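Long-range contacts in aminofutalosine deaminase (Helicobacter pylori, PDB 7LKK), which deaminates aminofutalosine in the menaquinone pathway of this bacterium, as an iron-containing member of the amidohydrolase family: residues R384-F390 with V412-G418; V24-N28 with N376-E380; D36-V40 with G49-L54; A357-L361 with I402-L406. All coordinates share one frame; numbering follows the deposited sequence.

Contact 1 (R384-F390 with V412-G418); sequences RADLSVF and VERLFLG
An antiparallel strand pair with a classic beta bulge joins Leu387-Phe390 to Arg414-Leu417; strand 387-391 pairs with strand 69-80 on its other side. At the bulge, Glu413 and Arg414 both face Val389, whose carbonyl O takes two N-H groups: Glu413 N at 2.7 Å, nearly in line with the C=O, and Arg414 N. Further along, Leu387 and Phe416 form a hydrogen-bonded pair, with Phe416 N reaching Leu387 O in an almost straight bond (179°).

Side chains alternate between two faces. Val389 lies alongside Arg414, pointing the same way, CB to CB 3.8 Å; small branched and aliphatic parts suit this close pairing. On the Ser388 face, Val412 puts CG2 over the Phe390 ring in a CH-pi contact, 3.8 Å from its centroid. That methyl is carried there because CG2 stands anti to the backbone N of Val412.

Beyond the strands, Asp386 OD1 receives Gly418 N at 2.8 Å, almost end-on to the C-O bond. Arg384 grips the same carboxylate side-on in a salt bridge, NE to Asp386 OD2 at 2.8 Å and NH2 to Asp386 OD1, while Asn376 also donates to OD2. Gly418 has a positive phi, which glycine tolerates easily. With a guanidinium and two N-H donors around it, the buried Asp386 carboxylate is probably stabilised as the anion, and its orientation is fixed from both oxygens.

Contact 2 (V24-N28 with N376-E380); sequences VFLCN and NGEIE
Ile379 packs into the side of the 24-28 segment and makes the tight half of this contact. Its CB points at the other segment, and the two branches part there: CD1 runs to Val24 CG1 at 3.7 Å and also lies 3.4 Å from Phe25 O, while CG2 meets Leu26 CD2 at 3.8 Å. Val24 and Leu26 each cross Ile379 at about a right angle. CG1 lies anti to the carbonyl carbon of Ile379 (chi1 -66°), which sends the longer branch toward the strand. A branched aliphatic residue suits this place because it can touch two neighbours at once.

The backbone adds one hydrogen bond, Ile379 N to Leu26 O at 2.9 Å. It ties the loop between helix 366-371 and strand 387-391 to the end of strand 23-25, consistent with the small beta domain that accompanies the TIM barrel in amidohydrolases, with Pro73 of strand 69-80 touching both Cys27 and Ile379.

The other half is more polar, with its solvent side at Leu26 and Asn28, both partly exposed. Glu378 extends along the backbone of Cys27 and Asn28, its CG 3.5 Å from Leu26 O and its OE1 3.3 Å from Asn28 CB; its OE2 makes a salt bridge with Arg366. Asn28 turns its amide away from Glu378, and its OD1 accepts from Glu32 N. Cys27 O is buried here without a polar partner in the model.

Contact 3 (D36-V40 with G49-L54); sequences DYGVV and GDYHNL
The ring of Tyr37 lies flat over the Gly49-Asp50 peptide: Asp50 N sits above its centre and Gly49 C is offset toward the rim, 3.3 Å above the ring plane. On the same side, Tyr37 CE2 comes within 3.4 Å of Gly49 CA. The Tyr51 ring is turned differently, presenting its edge to Gly38 CA, where glycine leaves room for it. Leu54 crosses Val40 obliquely, its CG 3.6 Å from Val40 CG2, and its CD2 rests against the carbonyl of Gly38; the aliphatic pair suits this buried side.

Between the backbones, Gly38 and Gly49 form a hydrogen-bonded antiparallel pair, with Gly38 N reaching Gly49 O at 2.7 Å. Tyr51 N donates to Asp36 O at 3.0 Å, so the first turn of the helix is tied to the corner at Asp36. Asp50 is the N-cap: its OD2 accepts from Asn53 N at 3.0 Å, as an aspartate there commonly does.

The contact joins the beta hairpin of strands 37-41 and 45-50 to helix 51-57. Ile18 of strand 17-21 touches Val40, Tyr51 and Leu54, and Phe65 of strand 62-66 meets the Tyr51 ring.

Contact 4 (A357-L361 with I402-L406); sequences AKIAL and ILQFL
Ala357 CB meets Ile402 CG2 at 3.9 Å, Leu403 CB at 4.1 Å and Leu406 CD1 at 4.0 Å, which places a single methyl among three larger side chains. Ile402 also lays CG2 against Ala357 O, 3.5 Å away, and Leu406 CD1 reaches across to Ala360 CB at 3.8 Å. Leu361 closes the group, its CD2 3.8 Å from Ile402 CG1, the two side chains crossing at about a right angle. Leu361 CG stands anti to its own backbone N (chi1 178°), which directs the branched end over Ile402.

Segments 357-361 and 402-406, of helices 353-364 and 401-408, cross at 60°, their axes 9.5 Å apart. Alanines at 357 and 360 suit this face, since their short side chains leave room for the longer ones of Ile402 and Leu406. The side chains that meet are aliphatic, some lying on the backbone carbonyl of Ala357.

Outside this first shell, Phe25 of strand 23-25 touches both Leu361 and Ile402, and Leu72 of strand 69-80 lies against Leu361. Helix 338-348 packs behind, Phe345 on Ala360 and Leu342 on Leu406, with Arg343 NH1 donating to Leu406 O. Leu403 also packs on Tyr93 of the second subunit.

Overall arrangement
Contacts 1, 2 and 4 are buried, whereas contact 3 is only partly so and its centre lies farthest from the chain centre, about 31 Å away. Contacts 1 and 2 both border strand 69-80, and Asn376 of contact 2 hydrogen-bonds Asp386 of contact 1. Contact 4 adjoins both, through Phe405 on Phe390 and through Leu361 on Phe25, while contact 3 meets contact 2 where Val39 packs on Ile379. The chemistry follows position: the strand pairs of contacts 1 and 3 depend on backbone bonds, contact 1 adding a buried charged group, contact 2 mixes one backbone bond with aliphatic packing, and the helix pair of contact 4 relies mainly on aliphatic side chains, with no polar bond between its segments.

Contact 1 (R384-F390 with V412-G418)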
loop_
_atom_site.group_PDB
_atom_site.type_symbol
_atom_site.label_atom_id
_atom_site.label_comp_id
_atom_site.label_asym_id
_atom_site.label_seq_id
_atom_site.Cartn_x
_atom_site.Cartn_y
_atom_site.Cartn_z
ATOM N N ARG A 384 21.639 14.885 -16.992
ATOM C CA ARG A 384 20.507 15.693 -17.420
ATOM C C ARG A 384 19.886 16.414 -16.230
ATOM O O ARG A 384 19.859 15.904 -15.107
ATOM C CB ARG A 384 19.451 14.822 -18.103
ATOM C CG ARG A 384 19.859 14.282 -19.465
ATOM C CD ARG A 384 18.779 13.357 -20.004
ATOM N NE ARG A 384 17.449 13.918 -19.781
ATOM C CZ ARG A 384 16.784 14.645 -20.674
ATOM N NH1 ARG A 384 17.316 14.893 -21.863
ATOM N NH2 ARG A 384 15.582 15.118 -20.380
ATOM N N ALA A 385 19.381 17.621 -16.487
ATOM C CA ALA A 385 18.678 18.403 -15.472
ATOM C C ALA A 385 17.214 17.962 -15.371
ATOM O O ALA A 385 16.278 18.716 -15.635
ATOM C CB ALA A 385 18.791 19.891 -15.781
ATOM N N ASP A 386 17.033 16.697 -15.000
ATOM C CA ASP A 386 15.715 16.125 -14.734
ATOM C C ASP A 386 15.529 16.130 -13.220
ATOM O O ASP A 386 16.039 15.254 -12.517
ATOM C CB ASP A 386 15.601 14.720 -15.318
ATOM C CG ASP A 386 15.754 14.697 -16.833
ATOM O OD1 ASP A 386 15.520 15.739 -17.484
ATOM O OD2 ASP A 386 16.112 13.631 -17.375
ATOM N N LEU A 387 14.800 17.121 -12.713
ATOM C CA LEU A 387 14.779 17.401 -11.285
ATOM C C LEU A 387 13.354 17.580 -10.786
ATOM O O LEU A 387 12.531 18.231 -11.437
ATOM C CB LEU A 387 15.602 18.657 -10.967
ATOM C CG LEU A 387 17.069 18.598 -11.403
ATOM C CD1 LEU A 387 17.722 19.972 -11.340
ATOM C CD2 LEU A 387 17.837 17.595 -10.554
ATOM N N SER A 388 13.079 17.012 -9.612
ATOM C CA SER A 388 11.795 17.146 -8.939
ATOM C C SER A 388 11.978 17.889 -7.624
ATOM O O SER A 388 12.998 17.730 -6.947
ATOM C CB SER A 388 11.165 15.777 -8.664
ATOM O OG SER A 388 10.797 15.115 -9.860
ATOM N N VAL A 389 10.986 18.703 -7.269
ATOM C CA VAL A 389 10.905 19.341 -5.960
ATOM C C VAL A 389 9.563 18.979 -5.338
ATOM O O VAL A 389 8.511 19.197 -5.952
ATOM C CB VAL A 389 11.068 20.870 -6.057
ATOM C CG1 VAL A 389 10.894 21.512 -4.688
ATOM C CG2 VAL A 389 12.423 21.229 -6.656
ATOM N N PHE A 390 9.601 18.419 -4.129
ATOM C CA PHE A 390 8.408 18.060 -3.372
ATOM C C PHE A 390 8.370 18.885 -2.094
ATOM O O PHE A 390 9.339 18.888 -1.329
ATOM C CB PHE A 390 8.392 16.568 -3.021
ATOM C CG PHE A 390 8.115 15.663 -4.193
ATOM C CD1 PHE A 390 9.131 15.296 -5.059
ATOM C CD2 PHE A 390 6.840 15.167 -4.413
ATOM C CE1 PHE A 390 8.880 14.459 -6.133
ATOM C CE2 PHE A 390 6.580 14.328 -5.482
ATOM C CZ PHE A 390 7.602 13.973 -6.344
ATOM N N VAL A 412 4.245 16.329 -7.126
ATOM C CA VAL A 412 5.447 17.143 -7.229
ATOM C C VAL A 412 5.071 18.623 -7.245
ATOM O O VAL A 412 4.015 19.021 -7.756
ATOM C CB VAL A 412 6.261 16.745 -8.475
ATOM C CG1 VAL A 412 5.681 17.368 -9.741
ATOM C CG2 VAL A 412 7.722 17.115 -8.300
ATOM N N GLU A 413 5.935 19.445 -6.651
ATOM C CA GLU A 413 5.740 20.889 -6.623
ATOM C C GLU A 413 6.433 21.576 -7.791
ATOM O O GLU A 413 5.900 22.539 -8.353
ATOM C CB GLU A 413 6.254 21.461 -5.301
ATOM C CG GLU A 413 5.756 22.860 -4.992
ATOM C CD GLU A 413 6.453 23.471 -3.791
ATOM O OE1 GLU A 413 7.209 22.747 -3.110
ATOM O OE2 GLU A 413 6.246 24.675 -3.530
ATOM N N ARG A 414 7.618 21.099 -8.161
ATOM C CA ARG A 414 8.311 21.554 -9.355
ATOM C C ARG A 414 8.881 20.346 -10.077
ATOM O O ARG A 414 9.465 19.457 -9.452
ATOM C CB ARG A 414 9.442 22.539 -9.026
ATOM C CG ARG A 414 8.973 23.860 -8.457
ATOM C CD ARG A 414 8.247 24.685 -9.506
ATOM N NE ARG A 414 8.021 26.058 -9.061
ATOM C CZ ARG A 414 7.101 26.417 -8.172
ATOM N NH1 ARG A 414 6.308 25.507 -7.622
ATOM N NH2 ARG A 414 6.972 27.692 -7.830
ATOM N N LEU A 415 8.701 20.316 -11.393
ATOM C CA LEU A 415 9.306 19.297 -12.238
ATOM C C LEU A 415 10.053 19.997 -13.359
ATOM O O LEU A 415 9.454 20.763 -14.122
ATOM C CB LEU A 415 8.254 18.335 -12.800
ATOM C CG LEU A 415 8.792 17.192 -13.664
ATOM C CD1 LEU A 415 9.789 16.346 -12.886
ATOM C CD2 LEU A 415 7.655 16.332 -14.197
ATOM N N PHE A 416 11.355 19.750 -13.444
ATOM C CA PHE A 416 12.192 20.239 -14.531
ATOM C C PHE A 416 12.681 19.044 -15.335
ATOM O O PHE A 416 13.197 18.080 -14.762
ATOM C CB PHE A 416 13.385 21.041 -14.007
ATOM C CG PHE A 416 13.004 22.273 -13.235
ATOM C CD1 PHE A 416 12.764 22.206 -11.873
ATOM C CD2 PHE A 416 12.900 23.500 -13.868
ATOM C CE1 PHE A 416 12.418 23.337 -11.158
ATOM C CE2 PHE A 416 12.555 24.636 -13.160
ATOM C CZ PHE A 416 12.313 24.554 -11.803
ATOM N N LEU A 417 12.510 19.106 -16.654
ATOM C CA LEU A 417 12.961 18.053 -17.555
ATOM C C LEU A 417 13.834 18.684 -18.624
ATOM O O LEU A 417 13.379 19.568 -19.358
ATOM C CB LEU A 417 11.776 17.313 -18.182
ATOM C CG LEU A 417 10.939 16.488 -17.202
ATOM C CD1 LEU A 417 9.830 15.734 -17.923
ATOM C CD2 LEU A 417 11.820 15.531 -16.412
ATOM N N GLY A 418 15.081 18.231 -18.712
ATOM C CA GLY A 418 16.046 18.898 -19.568
ATOM C C GLY A 418 16.221 20.364 -19.243
ATOM O O GLY A 418 16.496 21.164 -20.142
#

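Contact 2 (V24-N28 with N376-E380)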
loop_
_atom_site.group_PDB
_atom_site.type_symbol
_atom_site.label_atom_id
_atom_site.label_comp_id
_atom_site.label_asym_id
_atom_site.label_seq_id
_atom_site.Cartn_x
_atom_site.Cartn_y
_atom_site.Cartn_z
ATOM N N VAL A 24 18.364 17.574 -0.086
ATOM C CA VAL A 24 18.677 17.179 -1.454
ATOM C C VAL A 24 19.098 15.718 -1.441
ATOM O O VAL A 24 20.009 15.339 -0.697
ATOM C CB VAL A 24 19.783 18.057 -2.069
ATOM C CG1 VAL A 24 20.129 17.571 -3.470
ATOM C CG2 VAL A 24 19.351 19.514 -2.098
ATOM N N PHE A 25 18.432 14.901 -2.253
ATOM C CA PHE A 25 18.780 13.494 -2.415
ATOM C C PHE A 25 19.629 13.370 -3.674
ATOM O O PHE A 25 19.130 13.573 -4.787
ATOM C CB PHE A 25 17.530 12.619 -2.516
ATOM C CG PHE A 25 16.666 12.630 -1.283
ATOM C CD1 PHE A 25 17.131 13.150 -0.084
ATOM C CD2 PHE A 25 15.382 12.106 -1.326
ATOM C CE1 PHE A 25 16.329 13.154 1.040
ATOM C CE2 PHE A 25 14.579 12.107 -0.205
ATOM C CZ PHE A 25 15.052 12.630 0.980
ATOM N N LEU A 26 20.913 13.043 -3.502
ATOM C CA LEU A 26 21.793 12.908 -4.658
ATOM C C LEU A 26 21.480 11.655 -5.464
ATOM O O LEU A 26 21.676 11.640 -6.685
ATOM C CB LEU A 26 23.254 12.884 -4.213
ATOM C CG LEU A 26 23.853 14.176 -3.663
ATOM C CD1 LEU A 26 25.368 14.070 -3.647
ATOM C CD2 LEU A 26 23.408 15.373 -4.488
ATOM N N CYS A 27 20.999 10.605 -4.797
ATOM C CA CYS A 27 20.713 9.318 -5.429
ATOM C C CYS A 27 21.946 8.746 -6.124
ATOM O O CYS A 27 21.859 8.155 -7.203
ATOM C CB CYS A 27 19.534 9.424 -6.397
ATOM S SG CYS A 27 17.976 9.778 -5.561
ATOM N N ASN A 28 23.110 8.942 -5.514
ATOM C CA ASN A 28 24.223 8.071 -5.838
ATOM C C ASN A 28 24.040 6.751 -5.098
ATOM O O ASN A 28 23.139 6.599 -4.267
ATOM C CB ASN A 28 25.559 8.736 -5.490
ATOM C CG ASN A 28 25.574 9.356 -4.098
ATOM O OD1 ASN A 28 24.674 9.132 -3.290
ATOM N ND2 ASN A 28 26.608 10.140 -3.816
ATOM N N ASN A 376 20.541 10.327 -16.544
ATOM C CA ASN A 376 19.831 11.010 -15.476
ATOM C C ASN A 376 19.749 10.070 -14.279
ATOM O O ASN A 376 20.592 9.182 -14.112
ATOM C CB ASN A 376 18.455 11.478 -15.982
ATOM C CG ASN A 376 17.587 10.328 -16.481
ATOM O OD1 ASN A 376 17.919 9.154 -16.317
ATOM N ND2 ASN A 376 16.464 10.672 -17.095
ATOM N N GLY A 377 18.742 10.281 -13.437
ATOM C CA GLY A 377 18.535 9.478 -12.254
ATOM C C GLY A 377 19.447 9.795 -11.096
ATOM O O GLY A 377 19.393 9.092 -10.082
ATOM N N GLU A 378 20.272 10.834 -11.204
ATOM C CA GLU A 378 21.233 11.149 -10.158
ATOM C C GLU A 378 21.609 12.619 -10.268
ATOM O O GLU A 378 21.762 13.143 -11.374
ATOM C CB GLU A 378 22.478 10.260 -10.274
ATOM C CG GLU A 378 23.633 10.649 -9.362
ATOM C CD GLU A 378 24.786 9.667 -9.443
ATOM O OE1 GLU A 378 25.738 9.796 -8.645
ATOM O OE2 GLU A 378 24.738 8.763 -10.307
ATOM N N ILE A 379 21.753 13.279 -9.122
ATOM C CA ILE A 379 22.164 14.678 -9.081
ATOM C C ILE A 379 23.687 14.689 -9.111
ATOM O O ILE A 379 24.351 14.548 -8.080
ATOM C CB ILE A 379 21.601 15.405 -7.858
ATOM C CG1 ILE A 379 20.079 15.485 -7.956
ATOM C CG2 ILE A 379 22.184 16.806 -7.753
ATOM C CD1 ILE A 379 19.427 16.254 -6.829
ATOM N N GLU A 380 24.242 14.850 -10.311
ATOM C CA GLU A 380 25.678 14.819 -10.529
ATOM C C GLU A 380 25.981 15.654 -11.763
ATOM O O GLU A 380 25.192 15.670 -12.712
ATOM C CB GLU A 380 26.180 13.380 -10.705
ATOM C CG GLU A 380 27.692 13.232 -10.797
ATOM C CD GLU A 380 28.114 11.794 -11.039
ATOM O OE1 GLU A 380 27.228 10.944 -11.274
ATOM O OE2 GLU A 380 29.331 11.513 -11.001
#

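Contact 3 (D36-V40 with G49-L54)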
loop_
_atom_site.group_PDB
_atom_site.type_symbol
_atom_site.label_atom_id
_atom_site.label_comp_id
_atom_site.label_asym_id
_atom_site.label_seq_id
_atom_site.Cartn_x
_atom_site.Cartn_y
_atom_site.Cartn_z
ATOM N N ASP A 36 20.289 21.920 2.884
ATOM C CA ASP A 36 20.433 23.281 2.365
ATOM C C ASP A 36 21.382 23.336 1.170
ATOM O O ASP A 36 22.200 24.249 1.040
ATOM C CB ASP A 36 20.892 24.241 3.463
ATOM C CG ASP A 36 19.868 24.390 4.571
ATOM O OD1 ASP A 36 18.660 24.264 4.285
ATOM O OD2 ASP A 36 20.272 24.635 5.725
ATOM N N TYR A 37 21.274 22.352 0.285
ATOM C CA TYR A 37 22.116 22.294 -0.901
ATOM C C TYR A 37 21.354 22.792 -2.122
ATOM O O TYR A 37 20.123 22.884 -2.127
ATOM C CB TYR A 37 22.628 20.871 -1.141
ATOM C CG TYR A 37 24.093 20.692 -0.814
ATOM C CD1 TYR A 37 24.562 20.878 0.480
ATOM C CD2 TYR A 37 25.008 20.340 -1.797
ATOM C CE1 TYR A 37 25.899 20.716 0.787
ATOM C CE2 TYR A 37 26.350 20.175 -1.498
ATOM C CZ TYR A 37 26.788 20.367 -0.204
ATOM O OH TYR A 37 28.119 20.204 0.101
ATOM N N GLY A 38 22.112 23.098 -3.177
ATOM C CA GLY A 38 21.545 23.671 -4.376
ATOM C C GLY A 38 22.214 23.095 -5.614
ATOM O O GLY A 38 23.241 22.420 -5.528
ATOM N N VAL A 39 21.596 23.365 -6.759
ATOM C CA VAL A 39 22.053 22.837 -8.041
ATOM C C VAL A 39 22.004 23.954 -9.076
ATOM O O VAL A 39 20.978 24.627 -9.221
ATOM C CB VAL A 39 21.198 21.643 -8.512
ATOM C CG1 VAL A 39 21.615 21.211 -9.911
ATOM C CG2 VAL A 39 21.310 20.480 -7.535
ATOM N N VAL A 40 23.111 24.155 -9.787
ATOM C CA VAL A 40 23.150 25.016 -10.963
ATOM C C VAL A 40 22.959 24.135 -12.186
ATOM O O VAL A 40 23.616 23.094 -12.317
ATOM C CB VAL A 40 24.474 25.795 -11.054
ATOM C CG1 VAL A 40 24.463 26.718 -12.265
ATOM C CG2 VAL A 40 24.714 26.588 -9.787
ATOM N N GLY A 49 26.371 22.284 -4.753
ATOM C CA GLY A 49 27.029 22.836 -3.583
ATOM C C GLY A 49 26.017 23.419 -2.626
ATOM O O GLY A 49 24.805 23.389 -2.865
ATOM N N ASP A 50 26.538 23.935 -1.513
ATOM C CA ASP A 50 25.709 24.669 -0.565
ATOM C C ASP A 50 24.983 25.800 -1.280
ATOM O O ASP A 50 25.582 26.536 -2.069
ATOM C CB ASP A 50 26.571 25.222 0.571
ATOM C CG ASP A 50 25.789 26.107 1.518
ATOM O OD1 ASP A 50 24.987 25.568 2.312
ATOM O OD2 ASP A 50 25.971 27.342 1.466
ATOM N N TYR A 51 23.684 25.930 -1.006
ATOM C CA TYR A 51 22.863 26.857 -1.780
ATOM C C TYR A 51 23.323 28.297 -1.595
ATOM O O TYR A 51 23.460 29.044 -2.570
ATOM C CB TYR A 51 21.390 26.715 -1.400
ATOM C CG TYR A 51 20.516 27.734 -2.094
ATOM C CD1 TYR A 51 20.142 27.566 -3.420
ATOM C CD2 TYR A 51 20.075 28.869 -1.427
ATOM C CE1 TYR A 51 19.349 28.499 -4.061
ATOM C CE2 TYR A 51 19.281 29.805 -2.060
ATOM C CZ TYR A 51 18.922 29.617 -3.374
ATOM O OH TYR A 51 18.132 30.551 -4.002
ATOM N N HIS A 52 23.550 28.711 -0.346
ATOM C CA HIS A 52 23.981 30.083 -0.094
ATOM C C HIS A 52 25.307 30.378 -0.784
ATOM O O HIS A 52 25.464 31.415 -1.438
ATOM C CB HIS A 52 24.090 30.333 1.411
ATOM C CG HIS A 52 24.533 31.719 1.760
ATOM N ND1 HIS A 52 23.756 32.832 1.516
ATOM C CD2 HIS A 52 25.676 32.175 2.325
ATOM C CE1 HIS A 52 24.399 33.913 1.922
ATOM N NE2 HIS A 52 25.567 33.541 2.416
ATOM N N ASN A 53 26.272 29.462 -0.662
ATOM C CA ASN A 53 27.552 29.639 -1.340
ATOM C C ASN A 53 27.381 29.658 -2.853
ATOM O O ASN A 53 28.138 30.341 -3.555
ATOM C CB ASN A 53 28.523 28.533 -0.931
ATOM C CG ASN A 53 29.029 28.701 0.487
ATOM O OD1 ASN A 53 28.800 29.728 1.123
ATOM N ND2 ASN A 53 29.726 27.687 0.988
ATOM N N LEU A 54 26.398 28.919 -3.370
ATOM C CA LEU A 54 26.144 28.916 -4.806
ATOM C C LEU A 54 25.624 30.269 -5.276
ATOM O O LEU A 54 25.983 30.738 -6.362
ATOM C CB LEU A 54 25.146 27.810 -5.149
ATOM C CG LEU A 54 25.462 26.851 -6.296
ATOM C CD1 LEU A 54 26.918 26.428 -6.286
ATOM C CD2 LEU A 54 24.545 25.633 -6.223
#

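Contact 4 (A357-L361 with I402-L406)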
loop_
_atom_site.group_PDB
_atom_site.type_symbol
_atom_site.label_atom_id
_atom_site.label_comp_id
_atom_site.label_asym_id
_atom_site.label_seq_id
_atom_site.Cartn_x
_atom_site.Cartn_y
_atom_site.Cartn_z
ATOM N N ALA A 357 14.084 1.664 2.431
ATOM C CA ALA A 357 13.773 2.962 1.840
ATOM C C ALA A 357 14.876 3.412 0.889
ATOM O O ALA A 357 14.603 4.053 -0.133
ATOM C CB ALA A 357 13.545 4.000 2.939
ATOM N N LYS A 358 16.132 3.098 1.218
ATOM C CA LYS A 358 17.230 3.421 0.312
ATOM C C LYS A 358 17.131 2.616 -0.977
ATOM O O LYS A 358 17.352 3.151 -2.070
ATOM C CB LYS A 358 18.573 3.156 0.991
ATOM C CG LYS A 358 18.833 3.979 2.241
ATOM C CD LYS A 358 20.157 3.575 2.878
ATOM C CE LYS A 358 20.408 4.334 4.173
ATOM N NZ LYS A 358 21.597 3.807 4.902
ATOM N N ILE A 359 16.801 1.329 -0.864
ATOM C CA ILE A 359 16.627 0.493 -2.046
ATOM C C ILE A 359 15.482 1.013 -2.904
ATOM O O ILE A 359 15.583 1.065 -4.137
ATOM C CB ILE A 359 16.413 -0.974 -1.626
ATOM C CG1 ILE A 359 17.716 -1.550 -1.070
ATOM C CG2 ILE A 359 15.903 -1.812 -2.789
ATOM C CD1 ILE A 359 17.565 -2.907 -0.440
ATOM N N ALA A 360 14.386 1.430 -2.265
ATOM C CA ALA A 360 13.234 1.936 -3.008
ATOM C C ALA A 360 13.585 3.210 -3.768
ATOM O O ALA A 360 13.248 3.355 -4.950
ATOM C CB ALA A 360 12.064 2.181 -2.053
ATOM N N LEU A 361 14.279 4.141 -3.108
ATOM C CA LEU A 361 14.628 5.405 -3.752
ATOM C C LEU A 361 15.587 5.187 -4.916
ATOM O O LEU A 361 15.379 5.721 -6.011
ATOM C CB LEU A 361 15.231 6.369 -2.729
ATOM C CG LEU A 361 15.703 7.723 -3.266
ATOM C CD1 LEU A 361 14.569 8.449 -3.973
ATOM C CD2 LEU A 361 16.276 8.585 -2.144
ATOM N N ILE A 402 14.690 10.118 3.796
ATOM C CA ILE A 402 14.317 9.290 2.652
ATOM C C ILE A 402 13.017 8.542 2.926
ATOM O O ILE A 402 12.128 8.478 2.068
ATOM C CB ILE A 402 15.462 8.327 2.295
ATOM C CG1 ILE A 402 16.621 9.093 1.654
ATOM C CG2 ILE A 402 14.970 7.224 1.368
ATOM C CD1 ILE A 402 17.914 8.318 1.623
ATOM N N LEU A 403 12.887 7.955 4.118
ATOM C CA LEU A 403 11.674 7.212 4.446
ATOM C C LEU A 403 10.467 8.137 4.556
ATOM O O LEU A 403 9.400 7.846 4.002
ATOM C CB LEU A 403 11.873 6.425 5.741
ATOM C CG LEU A 403 10.618 5.768 6.326
ATOM C CD1 LEU A 403 9.998 4.791 5.339
ATOM C CD2 LEU A 403 10.937 5.077 7.643
ATOM N N GLN A 404 10.614 9.262 5.266
ATOM C CA GLN A 404 9.501 10.200 5.399
ATOM C C GLN A 404 9.092 10.762 4.042
ATOM O O GLN A 404 7.903 10.995 3.793
ATOM C CB GLN A 404 9.865 11.335 6.357
ATOM C CG GLN A 404 10.185 10.889 7.777
ATOM C CD GLN A 404 8.961 10.458 8.557
ATOM O OE1 GLN A 404 7.827 10.750 8.174
ATOM N NE2 GLN A 404 9.186 9.762 9.664
ATOM N N PHE A 405 10.065 10.999 3.160
ATOM C CA PHE A 405 9.746 11.433 1.804
ATOM C C PHE A 405 8.878 10.401 1.091
ATOM O O PHE A 405 7.842 10.742 0.511
ATOM C CB PHE A 405 11.030 11.686 1.012
ATOM C CG PHE A 405 10.805 11.850 -0.465
ATOM C CD1 PHE A 405 10.429 13.076 -0.988
ATOM C CD2 PHE A 405 10.954 10.776 -1.329
ATOM C CE1 PHE A 405 10.214 13.229 -2.346
ATOM C CE2 PHE A 405 10.741 10.925 -2.687
ATOM C CZ PHE A 405 10.370 12.153 -3.194
ATOM N N LEU A 406 9.297 9.134 1.112
ATOM C CA LEU A 406 8.533 8.086 0.441
ATOM C C LEU A 406 7.138 7.940 1.033
ATOM O O LEU A 406 6.189 7.605 0.316
ATOM C CB LEU A 406 9.284 6.755 0.517
ATOM C CG LEU A 406 10.568 6.654 -0.309
ATOM C CD1 LEU A 406 11.243 5.306 -0.097
ATOM C CD2 LEU A 406 10.280 6.886 -1.785
#